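Local structure of TatD-related deoxyribonuclease (Thermotoga maritima, 1J6O) at residues D107-I112 with I140-S145; V189-N194 with P219-R224; I209-D214 with E253-N258. The protein probably acts as a metal-dependent DNA nuclease of the TatD family, hydrolysing ester bonds in DNA on a TIM-barrel scaffold. One frame throughout, in Å; residues are numbered along the deposited sequence.

Contact 1: residues D107-I112 with I140-S145; sequences DFFRNI and IRDAYS
The F108 ring carries the methyl of A143 on one face, CB sitting 3.7 Å above the ring plane and displaced toward the rim, a CH-pi contact; D142 O approaches the same ring obliquely. The ring of F109 lies alongside the D142 carboxylate, the two planes 76° apart, and D142 OD2 comes within 3.3 Å of F109 CD1. These pairs extend the junction of neighbouring parallel strands 98-107 and 136-141 of the TIM barrel at their C-terminal ends, where D107 and R141 form a bridge. R141 pairs with L106 on one side of D107, and R141 O accepts from F108 N (3.0 Å) on the other. F109 turns its CB onto R141 CG at 3.6 Å, while the far end of its ring leads away from 140-145. The side chains of D107 and R141 start out on the same face of the sheet, D107 OD1 lying 3.6 Å from R141 CB; bends at chi2 and chi3 carry the end of R141 away to a weak NH2 bond with A165 O. D107 also lies near H139, a predicted metal ligand. With CG anti to the backbone N (chi1 178°), the D107 carboxylate faces the N-H groups that follow: OD1 accepts from F109 N at 2.7 Å, nearly in line with its C-O bond (Asx turn), and from R110 N at 2.9 Å, from above the carboxylate plane (Asx motif).

Contact 2: residues V189-N194 with P219-R224; sequences VTYPKN and PPQPFR
T190 OG1 is gripped from two directions: Q221 N donates to it across the contact at 2.8 Å, almost perfectly straight at 178°, and the hydroxyl is also hydrogen-bonded to the carbonyl of G187. With chi1 at 68° the oxygen stands between the backbone N and the carbonyl carbon, directed at the Q221 amide, while CG2 lies alongside the P220 ring. One residue on, Y191 OH donates to P219 O at 2.7 Å, the carbonyl oxygen lying at the edge of the ring near its plane. Thus two consecutive residues of 189-194 tie down the backbone of 219-224 at two points, one through its N-H and one through its C=O. Over one face of the Y191 ring the guanidinium of R224 is stacked nearly flat, the planes 8° apart and the centres 3.7 Å apart, a cation-pi contact with NH1 over the ring centre. R224 reaches it by bending at chi2 and chi3, which brings its CD against Y191 CE1 as well. The two segments are loops following barrel strands 181-185 and 209-211, on the C-terminal side of the TIM barrel where the predicted metal ligands, D214 among them, are grouped. A phenylalanine in place of Y191 would probably leave P219 O without this donor and the ring freer to shift against R224. The Q221 amide meets P192 at its CD, OE1 lying 3.4 Å from that atom; OE1 is also 3.5 Å from Y191 CD1, with the amide plane steeply inclined to the tyrosine ring. R198 donates to the carbonyl oxygens of Y191 and P192 in the type I turn Y191-N194, and to that of V189 before it.

Contact 3: residues I209-D214 with E253-N258; sequences IVLETD and EATTEN
The last barrel strand, 209-211, is covered by the C-terminal helix 248-264, which meets it through T255 and N258, one helical turn apart. The axes of segments 209-211 and 253-258 run almost perpendicular, at 93°, and are 7.1 Å apart at closest approach. N258 donates ND2 to I209 O at 3.1 Å, a nearly straight bond in which the acceptor lies in the plane of the asparagine amide. From the carbonyl's side the donor stands off the C=O axis and is tilted 30° from the carbonyl plane. The same amide makes a weak bond to L206 O, and its OD1 accepts from R261, so both ends of this buried group have partners. T255 CG2 presses on I209 O at 3.4 Å and on I209 CG1. Here the helical layer of the TIM barrel lies against its inner sheet; the strand pairs with 181-185 on one side and, through L211 and T16, with 13-18 on the other, closing the ring. The loop after the strand leads directly to D214, a predicted metal ligand. With chi1 at 54° T255 turns OG1 back to the carbonyl of V251, one turn earlier in the helix, and leaves its methyl facing the strand. L211 crosses the threonine at about a right angle, CD1 lying 3.6 Å from T255 OG1. V210 CG1 rests against N258 CB at 3.8 Å.

Contact 3 is wholly buried, contact 1 partly so and contact 2 lies at the surface, and their chemistry follows this order. In the interior, methyls and a single amide-to-carbonyl bond join strand to helix; at the strand ends of contact 1, a sheet-like bond passes into aromatic and carboxylate contacts; at the surface, two hydroxyls bonded to backbone groups and a stacked arginine hold two loops. Contacts 1 and 3 reach the same barrel sheet on opposite sides of the chain's centre, about 24 Å apart between centres. The loops of contact 2 follow strands 181-185 and 209-211, the latter being the strand of contact 3, and these two contacts alternate along the chain, yet no two contacts touch.

Contact 1: residues D107-I112 with I140-S145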
loop_
_atom_site.group_PDB
_atom_site.type_symbol
_atom_site.label_atom_id
_atom_site.label_comp_id
_atom_site.label_asym_id
_atom_site.label_seq_id
_atom_site.Cartn_x
_atom_site.Cartn_y
_atom_site.Cartn_z
ATOM N N ASP A 107 -12.980 5.999 -3.484
ATOM C CA ASP A 107 -13.767 4.895 -2.943
ATOM C C ASP A 107 -15.222 5.251 -3.268
ATOM O O ASP A 107 -15.838 6.061 -2.577
ATOM C CB ASP A 107 -13.602 4.727 -1.428
ATOM C CG ASP A 107 -14.473 3.591 -0.879
ATOM O OD1 ASP A 107 -15.456 3.217 -1.546
ATOM O OD2 ASP A 107 -14.192 3.054 0.210
ATOM N N PHE A 108 -15.745 4.679 -4.348
ATOM C CA PHE A 108 -17.127 4.951 -4.746
ATOM C C PHE A 108 -18.055 3.861 -4.233
ATOM O O PHE A 108 -19.213 3.743 -4.657
ATOM C CB PHE A 108 -17.236 5.086 -6.268
ATOM C CG PHE A 108 -16.559 6.312 -6.810
ATOM C CD1 PHE A 108 -16.045 7.274 -5.945
ATOM C CD2 PHE A 108 -16.446 6.519 -8.177
ATOM C CE1 PHE A 108 -15.429 8.417 -6.432
ATOM C CE2 PHE A 108 -15.826 7.677 -8.682
ATOM C CZ PHE A 108 -15.319 8.617 -7.813
ATOM N N PHE A 109 -17.532 3.038 -3.332
ATOM C CA PHE A 109 -18.342 1.979 -2.774
ATOM C C PHE A 109 -18.981 2.544 -1.512
ATOM O O PHE A 109 -20.197 2.495 -1.382
ATOM C CB PHE A 109 -17.508 0.738 -2.425
ATOM C CG PHE A 109 -18.297 -0.329 -1.724
ATOM C CD1 PHE A 109 -19.253 -1.074 -2.413
ATOM C CD2 PHE A 109 -18.130 -0.550 -0.363
ATOM C CE1 PHE A 109 -20.039 -2.025 -1.747
ATOM C CE2 PHE A 109 -18.905 -1.490 0.310
ATOM C CZ PHE A 109 -19.861 -2.229 -0.379
ATOM N N ARG A 110 -18.165 3.089 -0.601
ATOM C CA ARG A 110 -18.655 3.669 0.664
ATOM C C ARG A 110 -19.162 5.095 0.505
ATOM O O ARG A 110 -20.130 5.505 1.170
ATOM C CB ARG A 110 -17.560 3.687 1.748
ATOM C CG ARG A 110 -17.240 2.361 2.446
ATOM C CD ARG A 110 -18.405 1.749 3.255
ATOM N NE ARG A 110 -18.839 2.498 4.437
ATOM C CZ ARG A 110 -18.065 2.821 5.466
ATOM N NH1 ARG A 110 -16.789 2.476 5.489
ATOM N NH2 ARG A 110 -18.578 3.474 6.493
ATOM N N ASN A 111 -18.500 5.861 -0.350
ATOM C CA ASN A 111 -18.880 7.248 -0.600
ATOM C C ASN A 111 -19.150 8.100 0.643
ATOM O O ASN A 111 -20.182 8.777 0.764
ATOM C CB ASN A 111 -20.081 7.296 -1.534
ATOM C CG ASN A 111 -19.688 7.111 -2.988
ATOM O OD1 ASN A 111 -20.061 5.976 -3.556
ATOM N ND2 ASN A 111 -19.046 7.975 -3.587
ATOM N N ILE A 112 -18.207 8.061 1.570
ATOM C CA ILE A 112 -18.304 8.818 2.801
ATOM C C ILE A 112 -18.124 10.280 2.386
ATOM O O ILE A 112 -18.665 11.186 3.006
ATOM C CB ILE A 112 -17.185 8.406 3.779
ATOM C CG1 ILE A 112 -17.385 6.953 4.224
ATOM C CG2 ILE A 112 -17.147 9.347 4.944
ATOM C CD1 ILE A 112 -18.719 6.696 4.906
ATOM N N ILE A 140 -8.140 2.219 -4.376
ATOM C CA ILE A 140 -9.226 2.324 -5.367
ATOM C C ILE A 140 -10.287 1.277 -5.041
ATOM O O ILE A 140 -9.979 0.081 -4.946
ATOM C CB ILE A 140 -8.758 2.036 -6.819
ATOM C CG1 ILE A 140 -7.664 3.013 -7.256
ATOM C CG2 ILE A 140 -9.983 2.118 -7.761
ATOM C CD1 ILE A 140 -7.062 2.710 -8.638
ATOM N N ARG A 141 -11.529 1.717 -4.840
ATOM C CA ARG A 141 -12.631 0.796 -4.528
ATOM C C ARG A 141 -13.762 1.160 -5.512
ATOM O O ARG A 141 -14.274 2.272 -5.479
ATOM C CB ARG A 141 -13.091 0.978 -3.077
ATOM C CG ARG A 141 -14.055 -0.102 -2.526
ATOM C CD ARG A 141 -13.435 -1.511 -2.547
ATOM N NE ARG A 141 -11.966 -1.472 -2.500
ATOM C CZ ARG A 141 -11.163 -2.539 -2.576
ATOM N NH1 ARG A 141 -11.665 -3.771 -2.699
ATOM N NH2 ARG A 141 -9.838 -2.368 -2.543
ATOM N N ASP A 142 -14.109 0.229 -6.401
ATOM C CA ASP A 142 -15.166 0.452 -7.397
ATOM C C ASP A 142 -15.033 1.791 -8.139
ATOM O O ASP A 142 -16.024 2.490 -8.392
ATOM C CB ASP A 142 -16.544 0.363 -6.732
ATOM C CG ASP A 142 -16.846 -1.034 -6.190
ATOM O OD1 ASP A 142 -16.205 -1.996 -6.654
ATOM O OD2 ASP A 142 -17.728 -1.179 -5.316
ATOM N N ALA A 143 -13.809 2.146 -8.497
ATOM C CA ALA A 143 -13.557 3.399 -9.204
ATOM C C ALA A 143 -12.324 3.266 -10.084
ATOM O O ALA A 143 -11.627 4.249 -10.320
ATOM C CB ALA A 143 -13.342 4.537 -8.195
ATOM N N TYR A 144 -12.045 2.058 -10.570
ATOM C CA TYR A 144 -10.873 1.869 -11.414
ATOM C C TYR A 144 -10.869 2.727 -12.665
ATOM O O TYR A 144 -9.866 3.346 -12.981
ATOM C CB TYR A 144 -10.702 0.380 -11.744
ATOM C CG TYR A 144 -10.165 -0.373 -10.547
ATOM C CD1 TYR A 144 -8.791 -0.421 -10.295
ATOM C CD2 TYR A 144 -11.027 -0.949 -9.612
ATOM C CE1 TYR A 144 -8.282 -1.021 -9.131
ATOM C CE2 TYR A 144 -10.527 -1.555 -8.429
ATOM C CZ TYR A 144 -9.150 -1.578 -8.202
ATOM O OH TYR A 144 -8.640 -2.091 -7.027
ATOM N N SER A 145 -11.993 2.790 -13.376
ATOM C CA SER A 145 -12.032 3.604 -14.580
ATOM C C SER A 145 -11.796 5.072 -14.255
ATOM O O SER A 145 -11.056 5.758 -14.955
ATOM C CB SER A 145 -13.390 3.472 -15.294
ATOM O OG SER A 145 -13.471 4.390 -16.389
#

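Contact 2: residues V189-N194 with P219-R224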
loop_
_atom_site.group_PDB
_atom_site.type_symbol
_atom_site.label_atom_id
_atom_site.label_comp_id
_atom_site.label_asym_id
_atom_site.label_seq_id
_atom_site.Cartn_x
_atom_site.Cartn_y
_atom_site.Cartn_z
ATOM N N VAL A 189 -6.165 -12.718 -1.144
ATOM C CA VAL A 189 -5.696 -13.670 -2.153
ATOM C C VAL A 189 -5.822 -15.127 -1.638
ATOM O O VAL A 189 -5.890 -16.097 -2.435
ATOM C CB VAL A 189 -4.224 -13.355 -2.542
ATOM C CG1 VAL A 189 -3.258 -13.923 -1.500
ATOM C CG2 VAL A 189 -3.920 -13.921 -3.972
ATOM N N THR A 190 -5.863 -15.280 -0.315
ATOM C CA THR A 190 -5.977 -16.599 0.305
ATOM C C THR A 190 -7.420 -17.053 0.546
ATOM O O THR A 190 -7.633 -18.192 0.964
ATOM C CB THR A 190 -5.327 -16.665 1.694
ATOM O OG1 THR A 190 -6.082 -15.850 2.593
ATOM C CG2 THR A 190 -3.869 -16.210 1.665
ATOM N N TYR A 191 -8.387 -16.175 0.304
ATOM C CA TYR A 191 -9.797 -16.510 0.520
ATOM C C TYR A 191 -10.315 -17.511 -0.502
ATOM O O TYR A 191 -10.220 -17.287 -1.695
ATOM C CB TYR A 191 -10.661 -15.244 0.487
ATOM C CG TYR A 191 -10.300 -14.222 1.553
ATOM C CD1 TYR A 191 -9.386 -14.525 2.569
ATOM C CD2 TYR A 191 -10.888 -12.955 1.545
ATOM C CE1 TYR A 191 -9.067 -13.579 3.558
ATOM C CE2 TYR A 191 -10.579 -12.014 2.508
ATOM C CZ TYR A 191 -9.675 -12.325 3.508
ATOM O OH TYR A 191 -9.386 -11.375 4.466
ATOM N N PRO A 192 -10.879 -18.634 -0.031
ATOM C CA PRO A 192 -11.372 -19.608 -1.011
ATOM C C PRO A 192 -12.306 -19.005 -2.047
ATOM O O PRO A 192 -12.271 -19.388 -3.212
ATOM C CB PRO A 192 -12.055 -20.679 -0.143
ATOM C CG PRO A 192 -12.455 -19.932 1.099
ATOM C CD PRO A 192 -11.245 -19.025 1.342
ATOM N N LYS A 193 -13.109 -18.037 -1.624
ATOM C CA LYS A 193 -14.055 -17.379 -2.513
ATOM C C LYS A 193 -13.439 -16.490 -3.580
ATOM O O LYS A 193 -14.039 -16.292 -4.636
ATOM N N ASN A 194 -12.238 -15.967 -3.325
ATOM C CA ASN A 194 -11.574 -15.092 -4.291
ATOM C C ASN A 194 -10.825 -15.744 -5.434
ATOM O O ASN A 194 -9.641 -15.500 -5.639
ATOM C CB ASN A 194 -10.638 -14.117 -3.571
ATOM C CG ASN A 194 -11.397 -13.128 -2.719
ATOM O OD1 ASN A 194 -12.543 -12.777 -3.030
ATOM N ND2 ASN A 194 -10.769 -12.660 -1.640
ATOM N N PRO A 219 -7.248 -10.086 7.360
ATOM C CA PRO A 219 -6.318 -11.150 7.734
ATOM C C PRO A 219 -6.409 -12.284 6.722
ATOM O O PRO A 219 -7.430 -12.406 6.043
ATOM C CB PRO A 219 -6.820 -11.537 9.100
ATOM C CG PRO A 219 -8.356 -11.281 9.011
ATOM C CD PRO A 219 -8.346 -9.945 8.333
ATOM N N PRO A 220 -5.318 -13.061 6.540
ATOM C CA PRO A 220 -5.406 -14.162 5.574
ATOM C C PRO A 220 -6.290 -15.265 6.160
ATOM O O PRO A 220 -6.501 -15.323 7.382
ATOM C CB PRO A 220 -3.946 -14.596 5.367
ATOM C CG PRO A 220 -3.258 -14.169 6.606
ATOM C CD PRO A 220 -3.923 -12.854 6.982
ATOM N N GLN A 221 -6.789 -16.127 5.277
ATOM C CA GLN A 221 -7.675 -17.243 5.631
ATOM C C GLN A 221 -7.559 -17.940 6.978
ATOM O O GLN A 221 -8.547 -18.027 7.722
ATOM C CB GLN A 221 -7.637 -18.303 4.540
ATOM C CG GLN A 221 -8.799 -19.272 4.632
ATOM C CD GLN A 221 -10.137 -18.565 4.704
ATOM O OE1 GLN A 221 -10.285 -17.440 4.238
ATOM N NE2 GLN A 221 -11.129 -19.238 5.274
ATOM N N PRO A 222 -6.373 -18.461 7.315
ATOM C CA PRO A 222 -6.290 -19.133 8.612
ATOM C C PRO A 222 -6.583 -18.250 9.809
ATOM O O PRO A 222 -6.733 -18.754 10.921
ATOM C CB PRO A 222 -4.865 -19.682 8.642
ATOM C CG PRO A 222 -4.114 -18.746 7.768
ATOM C CD PRO A 222 -5.066 -18.448 6.635
ATOM N N PHE A 223 -6.682 -16.943 9.589
ATOM C CA PHE A 223 -6.956 -16.038 10.692
ATOM C C PHE A 223 -8.161 -15.134 10.495
ATOM O O PHE A 223 -8.164 -14.015 10.988
ATOM C CB PHE A 223 -5.725 -15.177 10.956
ATOM C CG PHE A 223 -4.575 -15.940 11.531
ATOM C CD1 PHE A 223 -4.551 -16.276 12.883
ATOM C CD2 PHE A 223 -3.542 -16.376 10.705
ATOM C CE1 PHE A 223 -3.511 -17.045 13.408
ATOM C CE2 PHE A 223 -2.506 -17.141 11.214
ATOM C CZ PHE A 223 -2.487 -17.479 12.567
ATOM N N ARG A 224 -9.194 -15.596 9.790
ATOM C CA ARG A 224 -10.352 -14.730 9.606
ATOM C C ARG A 224 -10.889 -14.426 10.998
ATOM O O ARG A 224 -10.815 -15.276 11.904
ATOM C CB ARG A 224 -11.435 -15.400 8.757
ATOM C CG ARG A 224 -11.022 -15.740 7.324
ATOM C CD ARG A 224 -10.426 -14.546 6.603
ATOM N NE ARG A 224 -11.355 -13.427 6.438
ATOM C CZ ARG A 224 -12.243 -13.320 5.454
ATOM N NH1 ARG A 224 -12.343 -14.268 4.530
ATOM N NH2 ARG A 224 -13.016 -12.249 5.384
#

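Contact 3: residues I209-D214 with E253-N258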
loop_
_atom_site.group_PDB
_atom_site.type_symbol
_atom_site.label_atom_id
_atom_site.label_comp_id
_atom_site.label_asym_id
_atom_site.label_seq_id
_atom_site.Cartn_x
_atom_site.Cartn_y
_atom_site.Cartn_z
ATOM N N ILE A 209 4.009 -7.268 -8.791
ATOM C CA ILE A 209 3.289 -7.273 -7.528
ATOM C C ILE A 209 4.146 -7.090 -6.278
ATOM O O ILE A 209 5.331 -7.404 -6.275
ATOM C CB ILE A 209 2.537 -8.600 -7.340
ATOM C CG1 ILE A 209 3.530 -9.749 -7.353
ATOM C CG2 ILE A 209 1.521 -8.830 -8.483
ATOM C CD1 ILE A 209 2.931 -11.087 -6.978
ATOM N N VAL A 210 3.537 -6.533 -5.231
ATOM C CA VAL A 210 4.233 -6.351 -3.970
ATOM C C VAL A 210 3.240 -6.920 -2.963
ATOM O O VAL A 210 2.045 -7.050 -3.267
ATOM C CB VAL A 210 4.545 -4.899 -3.604
ATOM C CG1 VAL A 210 5.721 -4.410 -4.435
ATOM C CG2 VAL A 210 3.280 -4.035 -3.759
ATOM N N LEU A 211 3.726 -7.295 -1.786
ATOM C CA LEU A 211 2.849 -7.858 -0.760
ATOM C C LEU A 211 2.398 -6.782 0.209
ATOM O O LEU A 211 3.033 -5.721 0.335
ATOM C CB LEU A 211 3.609 -8.890 0.067
ATOM C CG LEU A 211 4.421 -9.953 -0.664
ATOM C CD1 LEU A 211 5.376 -10.603 0.339
ATOM C CD2 LEU A 211 3.480 -10.994 -1.285
ATOM N N GLU A 212 1.289 -7.041 0.888
ATOM C CA GLU A 212 0.809 -6.080 1.855
ATOM C C GLU A 212 -0.157 -6.804 2.782
ATOM O O GLU A 212 -0.658 -7.888 2.449
ATOM C CB GLU A 212 0.079 -4.933 1.168
ATOM C CG GLU A 212 -1.340 -5.288 0.701
ATOM C CD GLU A 212 -2.048 -4.078 0.133
ATOM O OE1 GLU A 212 -1.676 -3.687 -0.985
ATOM O OE2 GLU A 212 -2.940 -3.501 0.816
ATOM N N THR A 213 -0.368 -6.235 3.967
ATOM C CA THR A 213 -1.293 -6.831 4.912
ATOM C C THR A 213 -2.468 -5.887 5.119
ATOM O O THR A 213 -3.588 -6.338 5.341
ATOM C CB THR A 213 -0.708 -7.011 6.341
ATOM O OG1 THR A 213 -0.293 -5.728 6.849
ATOM C CG2 THR A 213 0.450 -7.988 6.350
ATOM N N ASP A 214 -2.219 -4.581 5.023
ATOM C CA ASP A 214 -3.245 -3.581 5.249
ATOM C C ASP A 214 -3.652 -3.792 6.733
ATOM O O ASP A 214 -4.775 -3.478 7.143
ATOM C CB ASP A 214 -4.457 -3.771 4.320
ATOM C CG ASP A 214 -5.353 -2.531 4.271
ATOM O OD1 ASP A 214 -4.897 -1.421 4.668
ATOM O OD2 ASP A 214 -6.519 -2.668 3.822
ATOM N N GLU A 253 11.764 -13.061 -3.040
ATOM C CA GLU A 253 12.812 -12.288 -3.673
ATOM C C GLU A 253 12.287 -11.218 -4.589
ATOM O O GLU A 253 12.696 -10.058 -4.493
ATOM C CB GLU A 253 13.773 -13.191 -4.457
ATOM C CG GLU A 253 14.833 -12.387 -5.183
ATOM N N ALA A 254 11.405 -11.623 -5.494
ATOM C CA ALA A 254 10.808 -10.730 -6.453
ATOM C C ALA A 254 9.991 -9.596 -5.826
ATOM O O ALA A 254 10.183 -8.417 -6.177
ATOM C CB ALA A 254 9.929 -11.547 -7.440
ATOM N N THR A 255 9.090 -9.920 -4.899
ATOM C CA THR A 255 8.286 -8.852 -4.291
ATOM C C THR A 255 9.105 -7.898 -3.429
ATOM O O THR A 255 8.828 -6.694 -3.386
ATOM C CB THR A 255 7.104 -9.429 -3.459
ATOM O OG1 THR A 255 7.592 -10.364 -2.493
ATOM C CG2 THR A 255 6.097 -10.121 -4.409
ATOM N N THR A 256 10.097 -8.435 -2.729
ATOM C CA THR A 256 10.938 -7.606 -1.887
ATOM C C THR A 256 11.773 -6.671 -2.770
ATOM O O THR A 256 11.910 -5.476 -2.460
ATOM C CB THR A 256 11.822 -8.503 -0.979
ATOM O OG1 THR A 256 10.995 -9.073 0.038
ATOM C CG2 THR A 256 12.941 -7.692 -0.315
ATOM N N GLU A 257 12.313 -7.201 -3.876
ATOM C CA GLU A 257 13.118 -6.373 -4.783
ATOM C C GLU A 257 12.200 -5.270 -5.328
ATOM O O GLU A 257 12.575 -4.100 -5.427
ATOM C CB GLU A 257 13.668 -7.193 -5.957
ATOM C CG GLU A 257 14.403 -6.337 -6.983
ATOM C CD GLU A 257 15.129 -7.161 -8.055
ATOM O OE1 GLU A 257 15.848 -8.124 -7.700
ATOM O OE2 GLU A 257 14.980 -6.831 -9.253
ATOM N N ASN A 258 10.991 -5.656 -5.706
ATOM C CA ASN A 258 10.041 -4.677 -6.229
ATOM C C ASN A 258 9.761 -3.579 -5.203
ATOM O O ASN A 258 9.723 -2.383 -5.529
ATOM C CB ASN A 258 8.711 -5.359 -6.574
ATOM C CG ASN A 258 8.787 -6.173 -7.839
ATOM O OD1 ASN A 258 9.743 -6.048 -8.613
ATOM N ND2 ASN A 258 7.772 -7.005 -8.071
#